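PDB 6TO1: minor fimbrium subunit Mfa5 from Porphyromonas gingivalis ATCC 33277, which serves as an accessory subunit of the minor fimbriae, filamentous surface pili that mediate biofilm formation and adhesion to host cells and to other oral bacteria. Local coordinates for residues D251-T256 and D261-V266; N276-N281 and L286-P291; F339-A344 and F368-N373. All blocks are in the same frame, centred on the assembly; numbering follows the deposited sequence.

Three contacts show how an elaborated von Willebrand factor type A domain is built up. They follow one another along the chain, each closing before the next opens. Interactions 1 and 3 have centres about 10 Å apart, and interaction 2 lies about 17 and 18 Å from them. Consecutive helices 262-272 and 274-277 connect the first two, V266 packing on Y277. In interaction 3, F339 touches V266, and L370 touches Y277. Interaction 3 joins two helices beside the six-stranded sheet. All of interactions 1 and 2, and the first segment of interaction 3, fall between its strands 227-234 and 357-362, where a calcium ion is bound by both segments of interaction 2.

Interaction 1. Residues D251-T256 and D261-V266; sequences DFIGET and DPIDLV
T256 and D264 carry the polar half of this contact, and their relative orientation explains how a loop can be fixed to the first turn of a helix. Both the backbone N and OG1 of T256 donate to one carboxylate oxygen, D264 OD1, at 2.9 and 2.7 Å respectively. They reach it from opposite faces of the carboxylate plane: the amide arrives on the syn side, 21° out of plane, whereas the hydroxyl stands well above it, at 42°. The hydroxyl can do this because OG1 sits between the backbone N and the carbonyl carbon (chi1 68°), leaving CG2 to turn toward I263. The second oxygen, OD2, takes the amide of G257, so the aspartate is held at both oxygens and its rotation is restricted.

The apolar half is a meeting of branched chains at about a right angle. I263 CD1 lies 3.7 Å from I253 CG2 and 3.9 Å from T256 CG2, while its other branch, CG2, rests 3.5 Å from the carbonyl oxygen of G254. E255 runs out past D264 and, through one water, joins its OE2 to the backbone O of D264; E255 OE2 also forms a hydrogen bond with H293 ND1.

D261, whose CB lies near T256 OG1, caps the helix. D261 OD2 accepts from I263 N at 2.9 Å through its anti lone pair, and OD1 forms a salt bridge with R300. An N-cap aspartate followed by a proline, with D264 in the first turn gripping the preceding loop, makes a compact strand-loop-helix connection between edge strand 252-253 and helix 262-272.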
ATOM      1  N   ASP A 251     -12.803  36.439  32.933  1.00 21.60           N
ATOM      2  CA  ASP A 251     -13.182  35.154  32.378  1.00 24.80           C
ATOM      3  C   ASP A 251     -14.472  35.240  31.571  1.00 22.62           C
ATOM      4  O   ASP A 251     -15.002  34.204  31.149  1.00 22.07           O
ATOM      5  CB  ASP A 251     -13.307  34.154  33.523  1.00 20.87           C
ATOM      6  CG  ASP A 251     -11.988  33.927  34.238  1.00 24.72           C
ATOM      7  OD1 ASP A 251     -10.932  34.059  33.571  1.00 23.80           O
ATOM      8  OD2 ASP A 251     -12.012  33.591  35.441  1.00 22.54           O
ATOM      9  N   PHE A 252     -14.981  36.456  31.356  1.00 21.44           N
ATOM     10  CA  PHE A 252     -16.235  36.706  30.663  1.00 21.67           C
ATOM     11  C   PHE A 252     -15.957  37.714  29.568  1.00 20.85           C
ATOM     12  O   PHE A 252     -14.921  38.393  29.579  1.00 22.02           O
ATOM     13  CB  PHE A 252     -17.330  37.218  31.614  1.00 19.07           C
ATOM     14  CG  PHE A 252     -17.600  36.287  32.744  1.00 19.63           C
ATOM     15  CD1 PHE A 252     -18.729  35.511  32.760  1.00 20.07           C
ATOM     16  CD2 PHE A 252     -16.699  36.175  33.802  1.00 22.10           C
ATOM     17  CE1 PHE A 252     -18.969  34.617  33.803  1.00 19.83           C
ATOM     18  CE2 PHE A 252     -16.905  35.279  34.825  1.00 23.66           C
ATOM     19  CZ  PHE A 252     -18.054  34.510  34.851  1.00 25.28           C
ATOM     20  N   ILE A 253     -16.893  37.815  28.626  1.00 20.19           N
ATOM     21  CA  ILE A 253     -16.732  38.685  27.471  1.00 19.11           C
ATOM     22  C   ILE A 253     -18.088  39.209  27.048  1.00 21.94           C
ATOM     23  O   ILE A 253     -19.109  38.553  27.227  1.00 19.48           O
ATOM     24  CB  ILE A 253     -16.021  37.917  26.329  1.00 25.93           C
ATOM     25  CG1 ILE A 253     -15.666  38.828  25.152  1.00 25.09           C
ATOM     26  CG2 ILE A 253     -16.901  36.761  25.811  1.00 22.89           C
ATOM     27  CD1 ILE A 253     -14.826  38.102  24.104  1.00 26.02           C
ATOM     28  N   GLY A 254     -18.083  40.408  26.457  1.00 20.77           N
ATOM     29  CA  GLY A 254     -19.286  41.029  25.957  1.00 18.73           C
ATOM     30  C   GLY A 254     -19.517  40.797  24.468  1.00 16.92           C
ATOM     31  O   GLY A 254     -18.743  40.138  23.783  1.00 17.69           O
ATOM     32  N   GLU A 255     -20.602  41.406  23.983  1.00 21.07           N
ATOM     33  CA  GLU A 255     -21.009  41.323  22.585  1.00 19.74           C
ATOM     34  C   GLU A 255     -19.834  41.581  21.652  1.00 25.58           C
ATOM     35  O   GLU A 255     -19.039  42.506  21.860  1.00 21.41           O
ATOM     36  CB  GLU A 255     -22.143  42.336  22.315  1.00 27.24           C
ATOM     37  CG  GLU A 255     -23.503  41.965  22.907  1.00 22.91           C
ATOM     38  CD  GLU A 255     -24.602  43.002  22.679  1.00 20.54           C
ATOM     39  OE1 GLU A 255     -24.295  44.187  22.373  1.00 23.58           O
ATOM     40  OE2 GLU A 255     -25.782  42.642  22.814  1.00 21.82           O
ATOM     41  N   THR A 256     -19.717  40.736  20.627  1.00 20.64           N
ATOM     42  CA  THR A 256     -18.661  40.867  19.644  1.00 26.26           C
ATOM     43  C   THR A 256     -19.008  41.863  18.558  1.00 22.68           C
ATOM     44  O   THR A 256     -18.112  42.308  17.840  1.00 26.26           O
ATOM     45  CB  THR A 256     -18.368  39.532  18.944  1.00 24.08           C
ATOM     46  OG1 THR A 256     -19.482  39.140  18.123  1.00 23.00           O
ATOM     47  CG2 THR A 256     -18.046  38.428  19.979  1.00 22.00           C
ATOM     48  N   ASP A 261     -22.692  35.485  16.255  1.00 20.51           N
ATOM     49  CA  ASP A 261     -21.843  34.815  17.230  1.00 20.40           C
ATOM     50  C   ASP A 261     -22.693  34.293  18.389  1.00 16.84           C
ATOM     51  O   ASP A 261     -23.617  34.972  18.838  1.00 18.33           O
ATOM     52  CB  ASP A 261     -20.784  35.781  17.778  1.00 18.40           C
ATOM     53  CG  ASP A 261     -19.676  35.073  18.488  1.00 22.44           C
ATOM     54  OD1 ASP A 261     -18.577  34.941  17.893  1.00 20.97           O
ATOM     55  OD2 ASP A 261     -19.923  34.624  19.655  1.00 19.12           O
ATOM     56  N   PRO A 262     -22.414  33.088  18.879  1.00 18.15           N
ATOM     57  CA  PRO A 262     -23.148  32.593  20.062  1.00 18.20           C
ATOM     58  C   PRO A 262     -23.206  33.597  21.218  1.00 16.72           C
ATOM     59  O   PRO A 262     -24.221  33.680  21.917  1.00 15.59           O
ATOM     60  CB  PRO A 262     -22.361  31.324  20.428  1.00 16.33           C
ATOM     61  CG  PRO A 262     -21.880  30.784  19.095  1.00 19.57           C
ATOM     62  CD  PRO A 262     -21.499  32.071  18.310  1.00 19.65           C
ATOM     63  N   ILE A 263     -22.142  34.369  21.427  1.00 16.40           N
ATOM     64  CA  ILE A 263     -22.151  35.388  22.482  1.00 16.28           C
ATOM     65  C   ILE A 263     -23.297  36.370  22.252  1.00 20.78           C
ATOM     66  O   ILE A 263     -24.144  36.595  23.123  1.00 16.68           O
ATOM     67  CB  ILE A 263     -20.791  36.118  22.525  1.00 16.32           C
ATOM     68  CG1 ILE A 263     -19.678  35.163  22.990  1.00 17.27           C
ATOM     69  CG2 ILE A 263     -20.882  37.367  23.410  1.00 16.86           C
ATOM     70  CD1 ILE A 263     -18.266  35.544  22.547  1.00 22.19           C
ATOM     71  N   ASP A 264     -23.312  36.992  21.065  1.00 19.34           N
ATOM     72  CA  ASP A 264     -24.317  37.989  20.746  1.00 20.08           C
ATOM     73  C   ASP A 264     -25.696  37.361  20.713  1.00 18.37           C
ATOM     74  O   ASP A 264     -26.670  37.973  21.146  1.00 17.79           O
ATOM     75  CB  ASP A 264     -23.981  38.652  19.404  1.00 20.62           C
ATOM     76  CG  ASP A 264     -22.628  39.374  19.420  1.00 20.91           C
ATOM     77  OD1 ASP A 264     -21.620  38.733  19.766  1.00 18.75           O
ATOM     78  OD2 ASP A 264     -22.581  40.603  19.096  1.00 23.46           O
ATOM     79  N   LEU A 265     -25.795  36.133  20.208  1.00 18.13           N
ATOM     80  CA  LEU A 265     -27.080  35.460  20.130  1.00 15.31           C
ATOM     81  C   LEU A 265     -27.661  35.187  21.506  1.00 16.18           C
ATOM     82  O   LEU A 265     -28.869  35.339  21.715  1.00 19.76           O
ATOM     83  CB  LEU A 265     -26.935  34.142  19.369  1.00 18.11           C
ATOM     84  CG  LEU A 265     -26.781  34.276  17.859  1.00 16.50           C
ATOM     85  CD1 LEU A 265     -26.362  32.917  17.268  1.00 19.57           C
ATOM     86  CD2 LEU A 265     -28.076  34.788  17.244  1.00 17.34           C
ATOM     87  N   VAL A 266     -26.836  34.713  22.440  1.00 18.76           N
ATOM     88  CA  VAL A 266     -27.390  34.369  23.733  1.00 15.90           C
ATOM     89  C   VAL A 266     -27.759  35.625  24.496  1.00 19.73           C
ATOM     90  O   VAL A 266     -28.734  35.631  25.258  1.00 19.31           O
ATOM     91  CB  VAL A 266     -26.430  33.472  24.538  1.00 16.70           C
ATOM     92  CG1 VAL A 266     -25.283  34.224  25.172  1.00 14.60           C
ATOM     93  CG2 VAL A 266     -27.198  32.759  25.609  1.00 17.66           C
TER
HETATM   94  O   HOH W   1     -26.737  40.753  21.182  1.00 21.16           O

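Interaction 2. Residues N276-N281 and L286-P291. With CA (calcium ion), chain F.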
ATOM      1  N   ASN A 276     -36.529  32.188  29.679  1.00 24.16           N
ATOM      2  CA  ASN A 276     -36.147  30.980  28.964  1.00 25.37           C
ATOM      3  C   ASN A 276     -34.641  30.714  29.072  1.00 26.80           C
ATOM      4  O   ASN A 276     -34.202  29.561  28.948  1.00 23.34           O
ATOM      5  CB  ASN A 276     -36.510  31.094  27.484  1.00 31.70           C
ATOM      6  CG  ASN A 276     -37.998  30.933  27.222  1.00 42.83           C
ATOM      7  OD1 ASN A 276     -38.781  30.668  28.128  1.00 39.54           O
ATOM      8  ND2 ASN A 276     -38.388  31.076  25.969  1.00 32.82           N
ATOM      9  N   TYR A 277     -33.844  31.764  29.273  1.00 22.87           N
ATOM     10  CA  TYR A 277     -32.386  31.681  29.198  1.00 18.46           C
ATOM     11  C   TYR A 277     -31.702  31.655  30.547  1.00 18.18           C
ATOM     12  O   TYR A 277     -30.711  30.944  30.710  1.00 22.78           O
ATOM     13  CB  TYR A 277     -31.847  32.877  28.426  1.00 15.78           C
ATOM     14  CG  TYR A 277     -31.926  32.693  26.949  1.00 21.33           C
ATOM     15  CD1 TYR A 277     -30.848  32.178  26.250  1.00 22.95           C
ATOM     16  CD2 TYR A 277     -33.058  33.018  26.250  1.00 18.34           C
ATOM     17  CE1 TYR A 277     -30.898  32.006  24.905  1.00 19.44           C
ATOM     18  CE2 TYR A 277     -33.117  32.850  24.861  1.00 19.06           C
ATOM     19  CZ  TYR A 277     -32.044  32.319  24.207  1.00 20.57           C
ATOM     20  OH  TYR A 277     -32.057  32.122  22.839  1.00 24.88           O
ATOM     21  N   VAL A 278     -32.167  32.446  31.512  1.00 19.24           N
ATOM     22  CA  VAL A 278     -31.355  32.779  32.675  1.00 18.26           C
ATOM     23  C   VAL A 278     -31.788  31.937  33.868  1.00 22.20           C
ATOM     24  O   VAL A 278     -32.952  31.983  34.281  1.00 23.41           O
ATOM     25  CB  VAL A 278     -31.439  34.273  33.007  1.00 21.10           C
ATOM     26  CG1 VAL A 278     -30.561  34.585  34.177  1.00 22.15           C
ATOM     27  CG2 VAL A 278     -31.043  35.106  31.810  1.00 21.29           C
ATOM     28  N   SER A 279     -30.823  31.212  34.439  1.00 20.22           N
ATOM     29  CA  SER A 279     -30.970  30.449  35.670  1.00 20.05           C
ATOM     30  C   SER A 279     -31.890  31.125  36.674  1.00 21.09           C
ATOM     31  O   SER A 279     -31.537  32.164  37.244  1.00 20.16           O
ATOM     32  CB  SER A 279     -29.601  30.251  36.319  1.00 21.48           C
ATOM     33  OG  SER A 279     -29.015  31.505  36.625  1.00 17.66           O
ATOM     34  N   ASN A 280     -33.042  30.506  36.922  1.00 24.63           N
ATOM     35  CA  ASN A 280     -33.920  30.948  37.999  1.00 25.88           C
ATOM     36  C   ASN A 280     -34.827  29.806  38.437  1.00 23.20           C
ATOM     37  O   ASN A 280     -35.402  29.121  37.590  1.00 23.67           O
ATOM     38  CB  ASN A 280     -34.779  32.110  37.563  1.00 25.37           C
ATOM     39  CG  ASN A 280     -35.768  32.525  38.656  1.00 33.66           C
ATOM     40  OD1 ASN A 280     -35.376  32.710  39.814  1.00 31.88           O
ATOM     41  ND2 ASN A 280     -37.052  32.612  38.302  1.00 35.42           N
ATOM     42  N   ASN A 281     -34.958  29.609  39.753  1.00 29.12           N
ATOM     43  CA  ASN A 281     -35.933  28.665  40.291  1.00 27.09           C
ATOM     44  C   ASN A 281     -37.239  29.420  40.504  1.00 28.36           C
ATOM     45  O   ASN A 281     -37.309  30.248  41.416  1.00 29.71           O
ATOM     46  CB  ASN A 281     -35.454  28.064  41.602  1.00 31.29           C
ATOM     47  CG  ASN A 281     -36.345  26.920  42.078  1.00 32.23           C
ATOM     48  OD1 ASN A 281     -37.539  26.866  41.760  1.00 39.66           O
ATOM     49  ND2 ASN A 281     -35.765  25.995  42.823  1.00 42.36           N
ATOM     50  N   LEU A 286     -35.889  34.186  45.433  1.00 31.56           N
ATOM     51  CA  LEU A 286     -34.623  34.674  44.908  1.00 36.12           C
ATOM     52  C   LEU A 286     -34.695  34.771  43.389  1.00 30.04           C
ATOM     53  O   LEU A 286     -35.190  33.864  42.710  1.00 30.16           O
ATOM     54  CB  LEU A 286     -33.501  33.747  45.356  1.00 32.63           C
ATOM     55  CG  LEU A 286     -32.089  33.983  44.810  1.00 31.48           C
ATOM     56  CD1 LEU A 286     -31.523  35.327  45.268  1.00 30.57           C
ATOM     57  CD2 LEU A 286     -31.186  32.837  45.226  1.00 34.49           C
ATOM     58  N   THR A 287     -34.251  35.896  42.854  1.00 32.51           N
ATOM     59  CA  THR A 287     -34.233  36.036  41.410  1.00 26.70           C
ATOM     60  C   THR A 287     -32.899  36.604  40.970  1.00 22.59           C
ATOM     61  O   THR A 287     -32.266  37.384  41.692  1.00 27.23           O
ATOM     62  CB  THR A 287     -35.369  36.936  40.905  1.00 43.03           C
ATOM     63  OG1 THR A 287     -35.237  38.239  41.484  1.00 47.31           O
ATOM     64  CG2 THR A 287     -36.714  36.338  41.295  1.00 45.24           C
ATOM     65  N   PRO A 288     -32.429  36.198  39.800  1.00 24.46           N
ATOM     66  CA  PRO A 288     -31.191  36.771  39.270  1.00 22.42           C
ATOM     67  C   PRO A 288     -31.435  38.185  38.769  1.00 27.85           C
ATOM     68  O   PRO A 288     -32.566  38.587  38.519  1.00 29.04           O
ATOM     69  CB  PRO A 288     -30.837  35.829  38.112  1.00 22.50           C
ATOM     70  CG  PRO A 288     -32.169  35.359  37.623  1.00 23.97           C
ATOM     71  CD  PRO A 288     -33.065  35.259  38.854  1.00 22.30           C
ATOM     72  N   ASN A 289     -30.356  38.948  38.641  1.00 21.43           N
ATOM     73  CA  ASN A 289     -30.371  40.092  37.743  1.00 20.42           C
ATOM     74  C   ASN A 289     -30.334  39.594  36.302  1.00 26.95           C
ATOM     75  O   ASN A 289     -29.650  38.613  35.993  1.00 23.12           O
ATOM     76  CB  ASN A 289     -29.180  40.994  38.021  1.00 20.78           C
ATOM     77  CG  ASN A 289     -29.387  41.816  39.275  1.00 30.81           C
ATOM     78  OD1 ASN A 289     -30.167  42.751  39.287  1.00 31.06           O
ATOM     79  ND2 ASN A 289     -28.685  41.469  40.329  1.00 34.17           N
ATOM     80  N   TYR A 290     -31.069  40.268  35.418  1.00 22.85           N
ATOM     81  CA  TYR A 290     -31.172  39.803  34.039  1.00 20.04           C
ATOM     82  C   TYR A 290     -30.301  40.619  33.087  1.00 26.07           C
ATOM     83  O   TYR A 290     -29.965  41.777  33.358  1.00 22.86           O
ATOM     84  CB  TYR A 290     -32.640  39.845  33.599  1.00 22.57           C
ATOM     85  CG  TYR A 290     -33.457  38.749  34.234  1.00 24.16           C
ATOM     86  CD1 TYR A 290     -33.558  37.499  33.644  1.00 24.42           C
ATOM     87  CD2 TYR A 290     -34.104  38.950  35.450  1.00 30.42           C
ATOM     88  CE1 TYR A 290     -34.279  36.476  34.241  1.00 23.33           C
ATOM     89  CE2 TYR A 290     -34.838  37.941  36.036  1.00 29.01           C
ATOM     90  CZ  TYR A 290     -34.922  36.714  35.436  1.00 25.59           C
ATOM     91  OH  TYR A 290     -35.632  35.700  36.016  1.00 24.63           O
ATOM     92  N   PRO A 291     -29.882  40.017  31.976  1.00 17.15           N
ATOM     93  CA  PRO A 291     -28.861  40.646  31.129  1.00 18.44           C
ATOM     94  C   PRO A 291     -29.399  41.750  30.229  1.00 19.87           C
ATOM     95  O   PRO A 291     -30.580  41.810  29.885  1.00 21.08           O
ATOM     96  CB  PRO A 291     -28.327  39.486  30.281  1.00 20.65           C
ATOM     97  CG  PRO A 291     -29.400  38.466  30.316  1.00 22.91           C
ATOM     98  CD  PRO A 291     -30.097  38.605  31.623  1.00 20.65           C
TER
HETATM   99 CA    CA F1105     -36.314  31.974  42.332  1.00 38.35          CA
HETATM  100  O   HOH W   2     -35.306  33.386  34.649  1.00 32.18           O
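CG1 of V278 and CG of N280 both lie anti to their backbone N, with first torsions of -178° and 176°, while V278 CG2 lies beside the N; this shared conformation lets one short segment offer an apolar group and a metal ligand to 286-291. In V278 the two methyls part company. V278 CG1 and the P288 ring slide past each other in opposite directions, CG1 being 3.9 Å from P288 CG, whereas V278 CG2 reaches end-on to the P291 ring, 3.6 Å from CD. Between them the CB of V278 approaches Y290 CE1 obliquely at 3.8 Å, so the valine is touched by P288, Y290 and P291 of an extended, proline-rich strip, the intervening N289 being turned away.

N280 crosses P288 at about a right angle and sends OD1 to the calcium ion at 2.8 Å. The carbonyl oxygens of N281 and L286 bind the same ion more closely, both at 2.2 Å, and T284 with D319 completes the site. Because N280 OD1 and L286 O share the metal, their proximity is that of two ligands rather than of a hydrogen-bonded pair; the cation probably offsets the repulsion between them. The amide plane of N280 stands 74° from the ring of Y290, whose hydroxyl is linked by a water in the ring plane to V278 O. By contrast, S279 O, buried against P288 CG at 3.3 Å, has no polar partner in the model.

The two runs are antiparallel, yet no hydrogen bond joins them directly. Helix 274-277 ends where the contact begins, A270 of helix 262-272 packs on V278 and P291, and Y337 of strand 336-338 touches both residues, while S279 and P288 lean on strand 326-327.

Interaction 3. Residues F339-A344 and F368-N373. With PO4 (phosphate ion), chain D.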
ATOM      1  N   PHE A 339     -21.861  30.693  30.456  1.00 14.21           N
ATOM      2  CA  PHE A 339     -22.450  30.458  29.143  1.00 14.98           C
ATOM      3  C   PHE A 339     -22.048  29.054  28.716  1.00 14.79           C
ATOM      4  O   PHE A 339     -21.007  28.862  28.068  1.00 16.31           O
ATOM      5  CB  PHE A 339     -21.964  31.542  28.180  1.00 15.92           C
ATOM      6  CG  PHE A 339     -22.516  31.447  26.779  1.00 17.43           C
ATOM      7  CD1 PHE A 339     -23.695  30.776  26.499  1.00 15.75           C
ATOM      8  CD2 PHE A 339     -21.837  32.059  25.754  1.00 16.00           C
ATOM      9  CE1 PHE A 339     -24.173  30.700  25.210  1.00 16.32           C
ATOM     10  CE2 PHE A 339     -22.297  32.004  24.461  1.00 15.18           C
ATOM     11  CZ  PHE A 339     -23.471  31.316  24.181  1.00 15.54           C
ATOM     12  N   PRO A 340     -22.824  28.035  29.101  1.00 16.95           N
ATOM     13  CA  PRO A 340     -22.392  26.653  28.811  1.00 18.56           C
ATOM     14  C   PRO A 340     -22.106  26.345  27.359  1.00 15.36           C
ATOM     15  O   PRO A 340     -21.218  25.517  27.096  1.00 17.91           O
ATOM     16  CB  PRO A 340     -23.554  25.809  29.371  1.00 12.19           C
ATOM     17  CG  PRO A 340     -23.933  26.562  30.601  1.00 17.29           C
ATOM     18  CD  PRO A 340     -23.855  28.047  30.171  1.00 16.71           C
ATOM     19  N   CYS A 341     -22.785  26.977  26.393  1.00 15.35           N
ATOM     20  CA  CYS A 341     -22.444  26.715  25.010  1.00 13.99           C
ATOM     21  C   CYS A 341     -20.989  27.096  24.726  1.00 16.30           C
ATOM     22  O   CYS A 341     -20.276  26.379  24.019  1.00 15.59           O
ATOM     23  CB  CYS A 341     -23.359  27.479  24.055  1.00 18.05           C
ATOM     24  SG  CYS A 341     -25.040  26.894  23.847  1.00 18.36           S
ATOM     25  N   ASN A 342     -20.542  28.236  25.261  1.00 17.13           N
ATOM     26  CA  ASN A 342     -19.152  28.649  25.102  1.00 18.74           C
ATOM     27  C   ASN A 342     -18.210  27.739  25.885  1.00 15.72           C
ATOM     28  O   ASN A 342     -17.120  27.445  25.422  1.00 14.96           O
ATOM     29  CB  ASN A 342     -18.975  30.106  25.564  1.00 17.94           C
ATOM     30  CG  ASN A 342     -18.855  31.089  24.390  1.00 17.69           C
ATOM     31  OD1 ASN A 342     -19.078  30.728  23.231  1.00 15.07           O
ATOM     32  ND2 ASN A 342     -18.510  32.313  24.702  1.00 16.90           N
ATOM     33  N   ALA A 343     -18.608  27.271  27.074  1.00 15.39           N
ATOM     34  CA  ALA A 343     -17.749  26.331  27.792  1.00 17.42           C
ATOM     35  C   ALA A 343     -17.537  25.040  26.993  1.00 13.57           C
ATOM     36  O   ALA A 343     -16.451  24.450  27.030  1.00 16.90           O
ATOM     37  CB  ALA A 343     -18.333  26.003  29.160  1.00 18.27           C
ATOM     38  N   ALA A 344     -18.566  24.585  26.291  1.00 14.39           N
ATOM     39  CA  ALA A 344     -18.428  23.386  25.467  1.00 17.52           C
ATOM     40  C   ALA A 344     -17.531  23.629  24.264  1.00 15.87           C
ATOM     41  O   ALA A 344     -16.748  22.752  23.888  1.00 15.59           O
ATOM     42  CB  ALA A 344     -19.803  22.911  25.024  1.00 17.65           C
ATOM     43  N   PHE A 368     -32.510  27.091  15.155  1.00 22.28           N
ATOM     44  CA  PHE A 368     -32.218  27.909  16.334  1.00 20.04           C
ATOM     45  C   PHE A 368     -30.748  28.277  16.216  1.00 19.68           C
ATOM     46  O   PHE A 368     -29.875  27.424  16.414  1.00 18.58           O
ATOM     47  CB  PHE A 368     -32.558  27.100  17.584  1.00 22.56           C
ATOM     48  CG  PHE A 368     -32.346  27.799  18.889  1.00 21.99           C
ATOM     49  CD1 PHE A 368     -32.420  29.180  19.029  1.00 20.88           C
ATOM     50  CD2 PHE A 368     -32.101  27.037  20.016  1.00 21.20           C
ATOM     51  CE1 PHE A 368     -32.211  29.759  20.283  1.00 19.64           C
ATOM     52  CE2 PHE A 368     -31.928  27.607  21.234  1.00 24.85           C
ATOM     53  CZ  PHE A 368     -31.966  28.967  21.371  1.00 21.10           C
ATOM     54  N   ALA A 369     -30.465  29.542  15.871  1.00 18.38           N
ATOM     55  CA  ALA A 369     -29.100  29.918  15.508  1.00 19.02           C
ATOM     56  C   ALA A 369     -28.102  29.703  16.653  1.00 15.50           C
ATOM     57  O   ALA A 369     -26.974  29.248  16.416  1.00 19.16           O
ATOM     58  CB  ALA A 369     -29.057  31.371  15.040  1.00 19.81           C
ATOM     59  N   LEU A 370     -28.474  30.042  17.894  1.00 17.79           N
ATOM     60  CA  LEU A 370     -27.526  29.850  18.995  1.00 18.25           C
ATOM     61  C   LEU A 370     -27.058  28.400  19.050  1.00 20.68           C
ATOM     62  O   LEU A 370     -25.861  28.108  19.225  1.00 19.23           O
ATOM     63  CB  LEU A 370     -28.169  30.223  20.338  1.00 15.50           C
ATOM     64  CG  LEU A 370     -27.432  29.861  21.622  1.00 20.47           C
ATOM     65  CD1 LEU A 370     -26.052  30.491  21.640  1.00 20.05           C
ATOM     66  CD2 LEU A 370     -28.218  30.269  22.816  1.00 20.06           C
ATOM     67  N   ALA A 371     -27.997  27.473  18.916  1.00 19.13           N
ATOM     68  CA  ALA A 371     -27.660  26.057  19.019  1.00 19.36           C
ATOM     69  C   ALA A 371     -26.809  25.608  17.850  1.00 17.16           C
ATOM     70  O   ALA A 371     -25.777  24.958  18.041  1.00 17.74           O
ATOM     71  CB  ALA A 371     -28.934  25.218  19.079  1.00 18.65           C
ATOM     72  N   ASN A 372     -27.260  25.890  16.620  1.00 18.69           N
ATOM     73  CA  ASN A 372     -26.515  25.418  15.465  1.00 20.06           C
ATOM     74  C   ASN A 372     -25.142  26.079  15.384  1.00 20.01           C
ATOM     75  O   ASN A 372     -24.143  25.419  15.053  1.00 18.50           O
ATOM     76  CB  ASN A 372     -27.317  25.678  14.191  1.00 21.08           C
ATOM     77  CG  ASN A 372     -28.533  24.777  14.076  1.00 22.37           C
ATOM     78  OD1 ASN A 372     -28.769  23.935  14.927  1.00 23.18           O
ATOM     79  ND2 ASN A 372     -29.313  24.968  13.015  1.00 27.11           N
ATOM     80  N   ASN A 373     -25.080  27.389  15.647  1.00 18.04           N
ATOM     81  CA  ASN A 373     -23.815  28.100  15.552  1.00 18.27           C
ATOM     82  C   ASN A 373     -22.864  27.687  16.659  1.00 17.09           C
ATOM     83  O   ASN A 373     -21.649  27.624  16.436  1.00 17.06           O
ATOM     84  CB  ASN A 373     -24.070  29.607  15.564  1.00 19.27           C
ATOM     85  CG  ASN A 373     -24.745  30.072  14.284  1.00 19.90           C
ATOM     86  OD1 ASN A 373     -25.017  29.261  13.398  1.00 23.89           O
ATOM     87  ND2 ASN A 373     -25.008  31.365  14.180  1.00 19.24           N
TER
HETATM   88  P   PO4 D1103     -27.798  28.294  11.105  1.00 43.10           P
HETATM   89  O1  PO4 D1103     -27.653  26.846  10.691  1.00 47.07           O
HETATM   90  O2  PO4 D1103     -26.439  28.947  11.229  1.00 65.81           O
HETATM   91  O3  PO4 D1103     -28.552  29.080  10.056  1.00 57.98           O
HETATM   92  O4  PO4 D1103     -28.519  28.392  12.427  1.00 44.53           O
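F339 and L370 meet through one methyl and one ring edge. The ring of F339 is carried out along the line leading away from its own backbone N (chi1 -179°), and L370 does likewise (chi1 169°). The two side chains slide past each other in opposite directions. The second torsion of L370, 58°, places CD1 near the plane of the phenylalanine ring, 3.7 Å from F339 CZ and 4.0 Å from CE1. This is an edge contact, with neither face of the ring used by the leucine. One face is instead turned to the phenylalanine's own helix, where N342 N lies 4.0 Å above the centre of the F339 ring. C341 directs its CB toward the partner helix, and its SG reaches the same leucine methyl, L370 CD1, more loosely, at 4.3 Å.

The two helices belong to the alpha/beta architecture of the von Willebrand factor type A domain. Helix 340-353 leads into strand 357-362, and helix 369-378 then makes the crossover to the parallel strand 385-387. The side chain of C341 is about 10 Å from the magnesium ion bound by S135, S137 and T207, and is not among its ligands.

Both helices begin in the same way. F368, like F339, occupies the N-cap position and folds its ring back under the first turn, with A371 N 4.3 Å above the ring plane, offset toward the rim. L370 also packs on Y277 and L237. Farther along helix 369-378, N372 ND2 makes a weak hydrogen bond of 3.4 Å to O1 of a phosphate ion, probably from the crystallisation liquor, which K376 also binds; N373 ND2 donates to the backbone O of N260.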